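Local coordinates for octopine dehydrogenase (Pecten maximus, PDB 3C7A), which catalyses the NADH-dependent reductive condensation of L-arginine with pyruvate to D-octopine, and the reverse oxidation of octopine with NAD, at residues 183-188 and 192-197; 161-166 and 280-285. All blocks are in the same frame, centred on the assembly; numbering follows the deposited sequence.

Contact 1: 183-188 and 192-197; sequences TLQMLH and PVFRLA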
loop_
_atom_site.group_PDB
_atom_site.type_symbol
_atom_site.label_atom_id
_atom_site.label_comp_id
_atom_site.label_asym_id
_atom_site.label_seq_id
_atom_site.Cartn_x
_atom_site.Cartn_y
_atom_site.Cartn_z
ATOM N N THR A 183 -13.815 2.775 -16.025
ATOM C CA THR A 183 -13.853 1.304 -15.961
ATOM C C THR A 183 -13.770 0.798 -14.514
ATOM O O THR A 183 -14.525 -0.098 -14.122
ATOM C CB THR A 183 -12.740 0.647 -16.828
ATOM O OG1 THR A 183 -12.825 1.125 -18.177
ATOM C CG2 THR A 183 -12.871 -0.878 -16.837
ATOM N N LEU A 184 -12.859 1.376 -13.732
ATOM C CA LEU A 184 -12.703 1.022 -12.317
ATOM C C LEU A 184 -13.929 1.384 -11.472
ATOM O O LEU A 184 -14.303 0.635 -10.567
ATOM C CB LEU A 184 -11.433 1.659 -11.725
ATOM C CG LEU A 184 -10.101 0.885 -11.689
ATOM C CD1 LEU A 184 -10.151 -0.283 -10.696
ATOM C CD2 LEU A 184 -9.650 0.404 -13.069
ATOM N N GLN A 185 -14.552 2.521 -11.779
ATOM C CA GLN A 185 -15.782 2.956 -11.105
ATOM C C GLN A 185 -16.947 1.982 -11.343
ATOM O O GLN A 185 -17.717 1.693 -10.423
ATOM C CB GLN A 185 -16.161 4.379 -11.549
ATOM C CG GLN A 185 -17.278 5.037 -10.733
ATOM C CD GLN A 185 -16.844 5.420 -9.325
ATOM O OE1 GLN A 185 -15.966 6.263 -9.139
ATOM N NE2 GLN A 185 -17.471 4.809 -8.326
ATOM N N MET A 186 -17.053 1.480 -12.575
ATOM C CA MET A 186 -18.089 0.517 -12.976
ATOM C C MET A 186 -18.047 -0.788 -12.163
ATOM O O MET A 186 -19.094 -1.331 -11.792
ATOM C CB MET A 186 -17.977 0.229 -14.486
ATOM C CG MET A 186 -19.000 -0.762 -15.065
ATOM S SD MET A 186 -18.456 -2.493 -15.093
ATOM C CE MET A 186 -17.274 -2.474 -16.442
ATOM N N LEU A 187 -16.838 -1.280 -11.893
ATOM C CA LEU A 187 -16.649 -2.536 -11.159
ATOM C C LEU A 187 -17.029 -2.443 -9.676
ATOM O O LEU A 187 -17.526 -3.417 -9.103
ATOM C CB LEU A 187 -15.204 -3.045 -11.307
ATOM C CG LEU A 187 -14.666 -3.413 -12.699
ATOM C CD1 LEU A 187 -13.161 -3.638 -12.652
ATOM C CD2 LEU A 187 -15.369 -4.636 -13.294
ATOM N N HIS A 188 -16.806 -1.275 -9.070
ATOM C CA HIS A 188 -17.035 -1.065 -7.631
ATOM C C HIS A 188 -18.466 -0.649 -7.258
ATOM O O HIS A 188 -18.965 -1.028 -6.193
ATOM C CB HIS A 188 -16.031 -0.048 -7.066
ATOM C CG HIS A 188 -14.633 -0.577 -6.944
ATOM N ND1 HIS A 188 -14.069 -0.922 -5.733
ATOM C CD2 HIS A 188 -13.686 -0.820 -7.881
ATOM C CE1 HIS A 188 -12.836 -1.355 -5.929
ATOM N NE2 HIS A 188 -12.579 -1.303 -7.225
ATOM N N PRO A 192 -16.729 3.835 -3.349
ATOM C CA PRO A 192 -16.349 5.252 -3.215
ATOM C C PRO A 192 -16.256 5.984 -4.556
ATOM O O PRO A 192 -16.148 5.342 -5.605
ATOM C CB PRO A 192 -14.953 5.189 -2.569
ATOM C CG PRO A 192 -14.683 3.727 -2.282
ATOM C CD PRO A 192 -15.555 2.957 -3.210
ATOM N N VAL A 193 -16.298 7.317 -4.510
ATOM C CA VAL A 193 -16.113 8.156 -5.701
ATOM C C VAL A 193 -14.614 8.401 -5.934
ATOM O O VAL A 193 -13.934 8.973 -5.077
ATOM C CB VAL A 193 -16.873 9.515 -5.581
ATOM C CG1 VAL A 193 -16.753 10.325 -6.869
ATOM C CG2 VAL A 193 -18.345 9.294 -5.235
ATOM N N PHE A 194 -14.111 7.968 -7.091
ATOM C CA PHE A 194 -12.676 8.050 -7.408
ATOM C C PHE A 194 -12.264 9.352 -8.109
ATOM O O PHE A 194 -13.053 9.948 -8.848
ATOM C CB PHE A 194 -12.226 6.855 -8.267
ATOM C CG PHE A 194 -12.433 5.501 -7.618
ATOM C CD1 PHE A 194 -12.211 5.311 -6.254
ATOM C CD2 PHE A 194 -12.811 4.407 -8.391
ATOM C CE1 PHE A 194 -12.394 4.056 -5.667
ATOM C CE2 PHE A 194 -12.992 3.148 -7.813
ATOM C CZ PHE A 194 -12.783 2.974 -6.449
ATOM N N ARG A 195 -11.019 9.770 -7.871
ATOM C CA ARG A 195 -10.401 10.911 -8.565
ATOM C C ARG A 195 -8.927 10.630 -8.909
ATOM O O ARG A 195 -8.328 9.690 -8.377
ATOM C CB ARG A 195 -10.532 12.197 -7.731
ATOM C CG ARG A 195 -9.631 12.253 -6.496
ATOM C CD ARG A 195 -9.874 13.509 -5.664
ATOM N NE ARG A 195 -8.907 13.639 -4.574
ATOM C CZ ARG A 195 -9.024 13.064 -3.378
ATOM N NH1 ARG A 195 -10.077 12.305 -3.091
ATOM N NH2 ARG A 195 -8.084 13.248 -2.460
ATOM N N LEU A 196 -8.355 11.448 -9.793
ATOM C CA LEU A 196 -6.948 11.320 -10.196
ATOM C C LEU A 196 -6.021 12.320 -9.497
ATOM O O LEU A 196 -6.341 13.507 -9.391
ATOM C CB LEU A 196 -6.808 11.458 -11.718
ATOM C CG LEU A 196 -6.487 10.234 -12.589
ATOM C CD1 LEU A 196 -7.330 9.009 -12.249
ATOM C CD2 LEU A 196 -6.628 10.588 -14.064
ATOM N N ALA A 197 -4.874 11.827 -9.030
ATOM C CA ALA A 197 -3.831 12.671 -8.435
ATOM C C ALA A 197 -2.926 13.281 -9.512
ATOM O O ALA A 197 -2.965 12.861 -10.671
ATOM C CB ALA A 197 -3.010 11.873 -7.424
#
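Phe194 pushes the CE2–CZ corner of its ring over the flat face of His188, a T-shaped (edge-to-face) pair with centroids 5.3 Å apart and planes at 84°. CZ sits above the middle of the imidazole, 4.0 Å from His188 CG. The same edge of the phenyl ring meets the helix backbone, where Leu184 O lies in the ring plane, 4.0 Å from Phe194 CE2, so the weakly positive C-H rim faces a carbonyl oxygen. A flat aromatic suits this buried place because its rim can meet both the imidazole face and this oxygen, and Phe141 makes a further edge-to-face pair with it. Pro192 O lies over the centre of one face of the phenyl ring. The ring of Trp146 also meets the imidazole, the two planes close to parallel.

Gln185 reaches the strand beside this aromatic pair. With CG anti to the backbone N (chi1 -170°) and a bend at chi2, its amide arrives alongside the backbone of Pro192 to Phe194. OE1 accepts Phe194 N at 3.2 Å in the carbonyl plane, nearly straight at 168°, while NE2 gives a hydrogen to Pro192 O at 3.1 Å, which satisfies that oxygen. NE2 also bonds Gly189 O, in the turn leaving the helix. Gripped at both ends, the amide is held against rotation; a carboxamide, with C=O and NH2 side by side on a chain this long, suits the task. A leucine in its place would probably leave Phe194 N, Pro192 O and Gly189 O without their partner on this side chain.

Helix 180-188 runs nearly antiparallel to strand 193-196, as the connection packs back on the sheet. With strand 156-171, parallel to strand 193-196, they form a beta-alpha-beta crossover in the nucleotide-binding half of the enzyme.

Contact 2: 161-166 and 280-285; sequences GTKSVL and LEYYHE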
loop_
_atom_site.group_PDB
_atom_site.type_symbol
_atom_site.label_atom_id
_atom_site.label_comp_id
_atom_site.label_asym_id
_atom_site.label_seq_id
_atom_site.Cartn_x
_atom_site.Cartn_y
_atom_site.Cartn_z
ATOM N N GLY A 161 -17.467 -1.728 6.470
ATOM C CA GLY A 161 -17.589 -0.318 6.080
ATOM C C GLY A 161 -16.909 0.017 4.758
ATOM O O GLY A 161 -16.018 -0.709 4.315
ATOM N N THR A 162 -17.331 1.122 4.141
ATOM C CA THR A 162 -16.807 1.569 2.841
ATOM C C THR A 162 -16.474 3.070 2.854
ATOM O O THR A 162 -17.284 3.888 3.304
ATOM C CB THR A 162 -17.815 1.270 1.694
ATOM O OG1 THR A 162 -18.169 -0.118 1.706
ATOM C CG2 THR A 162 -17.230 1.626 0.326
ATOM N N LYS A 163 -15.285 3.417 2.356
ATOM C CA LYS A 163 -14.829 4.812 2.249
ATOM C C LYS A 163 -15.726 5.637 1.318
ATOM O O LYS A 163 -16.306 5.099 0.373
ATOM C CB LYS A 163 -13.381 4.870 1.738
ATOM C CG LYS A 163 -12.343 4.152 2.603
ATOM C CD LYS A 163 -11.766 5.057 3.682
ATOM C CE LYS A 163 -10.592 4.394 4.388
ATOM N NZ LYS A 163 -10.021 5.253 5.464
ATOM N N SER A 164 -15.832 6.940 1.587
ATOM C CA SER A 164 -16.658 7.832 0.764
ATOM C C SER A 164 -15.939 8.365 -0.486
ATOM O O SER A 164 -16.566 8.527 -1.538
ATOM C CB SER A 164 -17.243 8.980 1.600
ATOM O OG SER A 164 -16.229 9.808 2.143
ATOM N N VAL A 165 -14.637 8.639 -0.360
ATOM C CA VAL A 165 -13.788 9.078 -1.488
ATOM C C VAL A 165 -12.425 8.357 -1.493
ATOM O O VAL A 165 -11.993 7.853 -0.452
ATOM C CB VAL A 165 -13.560 10.625 -1.499
ATOM C CG1 VAL A 165 -14.843 11.373 -1.868
ATOM C CG2 VAL A 165 -12.999 11.121 -0.162
ATOM N N LEU A 166 -11.761 8.317 -2.655
ATOM C CA LEU A 166 -10.438 7.669 -2.812
ATOM C C LEU A 166 -9.682 8.153 -4.067
ATOM O O LEU A 166 -10.304 8.440 -5.091
ATOM C CB LEU A 166 -10.588 6.139 -2.845
ATOM C CG LEU A 166 -9.415 5.258 -2.396
ATOM C CD1 LEU A 166 -9.190 5.350 -0.889
ATOM C CD2 LEU A 166 -9.653 3.809 -2.802
ATOM N N LEU A 280 -7.207 17.847 9.915
ATOM C CA LEU A 280 -8.355 18.751 10.035
ATOM C C LEU A 280 -9.304 18.695 8.834
ATOM O O LEU A 280 -10.499 18.967 8.974
ATOM C CB LEU A 280 -7.893 20.192 10.298
ATOM C CG LEU A 280 -7.710 20.643 11.754
ATOM C CD1 LEU A 280 -6.545 19.939 12.452
ATOM C CD2 LEU A 280 -7.529 22.155 11.820
ATOM N N GLU A 281 -8.772 18.338 7.668
ATOM C CA GLU A 281 -9.572 18.232 6.444
ATOM C C GLU A 281 -10.447 16.972 6.381
ATOM O O GLU A 281 -11.508 16.992 5.749
ATOM C CB GLU A 281 -8.672 18.292 5.202
ATOM C CG GLU A 281 -8.180 19.693 4.821
ATOM C CD GLU A 281 -7.247 19.700 3.608
ATOM O OE1 GLU A 281 -6.856 18.612 3.128
ATOM O OE2 GLU A 281 -6.897 20.803 3.135
ATOM N N TYR A 282 -10.012 15.897 7.044
ATOM C CA TYR A 282 -10.646 14.576 6.925
ATOM C C TYR A 282 -11.340 14.091 8.207
ATOM O O TYR A 282 -12.313 13.334 8.148
ATOM C CB TYR A 282 -9.607 13.542 6.456
ATOM C CG TYR A 282 -10.121 12.120 6.320
ATOM C CD1 TYR A 282 -10.870 11.729 5.208
ATOM C CD2 TYR A 282 -9.845 11.162 7.296
ATOM C CE1 TYR A 282 -11.339 10.422 5.079
ATOM C CE2 TYR A 282 -10.310 9.854 7.178
ATOM C CZ TYR A 282 -11.054 9.491 6.067
ATOM O OH TYR A 282 -11.514 8.200 5.946
ATOM N N TYR A 283 -10.825 14.509 9.363
ATOM C CA TYR A 283 -11.366 14.052 10.654
ATOM C C TYR A 283 -12.130 15.120 11.455
ATOM O O TYR A 283 -12.321 14.966 12.665
ATOM C CB TYR A 283 -10.252 13.454 11.527
ATOM C CG TYR A 283 -9.874 12.020 11.204
ATOM C CD1 TYR A 283 -10.781 10.975 11.401
ATOM C CD2 TYR A 283 -8.602 11.706 10.728
ATOM C CE1 TYR A 283 -10.434 9.657 11.115
ATOM C CE2 TYR A 283 -8.243 10.390 10.441
ATOM C CZ TYR A 283 -9.165 9.372 10.636
ATOM O OH TYR A 283 -8.816 8.070 10.352
ATOM N N HIS A 284 -12.584 16.177 10.783
ATOM C CA HIS A 284 -13.196 17.333 11.461
ATOM C C HIS A 284 -14.421 17.015 12.333
ATOM O O HIS A 284 -14.612 17.633 13.384
ATOM C CB HIS A 284 -13.524 18.450 10.460
ATOM C CG HIS A 284 -14.497 18.048 9.395
ATOM N ND1 HIS A 284 -15.863 18.092 9.580
ATOM C CD2 HIS A 284 -14.303 17.602 8.132
ATOM C CE1 HIS A 284 -16.468 17.683 8.478
ATOM N NE2 HIS A 284 -15.544 17.382 7.583
ATOM N N GLU A 285 -15.235 16.054 11.901
ATOM C CA GLU A 285 -16.468 15.701 12.612
ATOM C C GLU A 285 -16.225 14.869 13.880
ATOM O O GLU A 285 -17.100 14.785 14.748
ATOM C CB GLU A 285 -17.445 14.978 11.674
ATOM C CG GLU A 285 -18.916 15.121 12.072
ATOM C CD GLU A 285 -19.865 14.302 11.207
ATOM O OE1 GLU A 285 -19.555 14.058 10.019
ATOM O OE2 GLU A 285 -20.936 13.908 11.720
HETATM O O HOH W 1 -14.781 7.731 4.786
#
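Strand 156-171 of the large sheet is interrupted near Lys163 and Ser164, and here it faces the last turn of helix 275-282, which belongs to the alpha-helical domain of octopine dehydrogenases. The two elements meet through long side chains. Lys163 turns at chi2 (-89°) and then runs extended, bringing NZ to 3.3 Å from Tyr282 OH; Lys163 CD follows at 3.9 Å from the same oxygen. Tyr282 is modelled in two conformers, and this approach belongs to one of them. In it the two side chains cross at about a right angle, the ammonium coming up to the phenol oxygen. A water lies weakly between the segments, 3.5 Å from Ser164 N, whose hydrogen it accepts, and 3.5 Å from Tyr282 OH.

A long, flexible lysine and a long, rigid tyrosine, each ending in a polar group, suit a surface place where backbones stay far apart and polar ends meet. The side chain of Lys163 also lies about 5 Å from that of pyruvate-binding Thr143. With 83 Å² buried, the chemistry implies a small contact, partly direct and partly through a weakly held water, that probably adds little to holding the two parts together.

In the fold
Contact 1 is a buried contact between the helix and sheet layers of one beta-alpha-beta unit, where helix 180-188 packs on strand 193-196, whereas contact 2 is a surface contact between parts of the chain far apart in sequence. They share the large sheet: strands 156-171 and 193-196 are parallel neighbours, with probable hydrogen bonds from Val193 N to Ser164 O and from Arg195 N to Leu166 O joining the two contacts directly. Their chemistry follows their place. Aromatic packing and a directional amide grip hold the interior of contact 1, while a charged amine, a phenol and a water meet loosely across the domain boundary in contact 2.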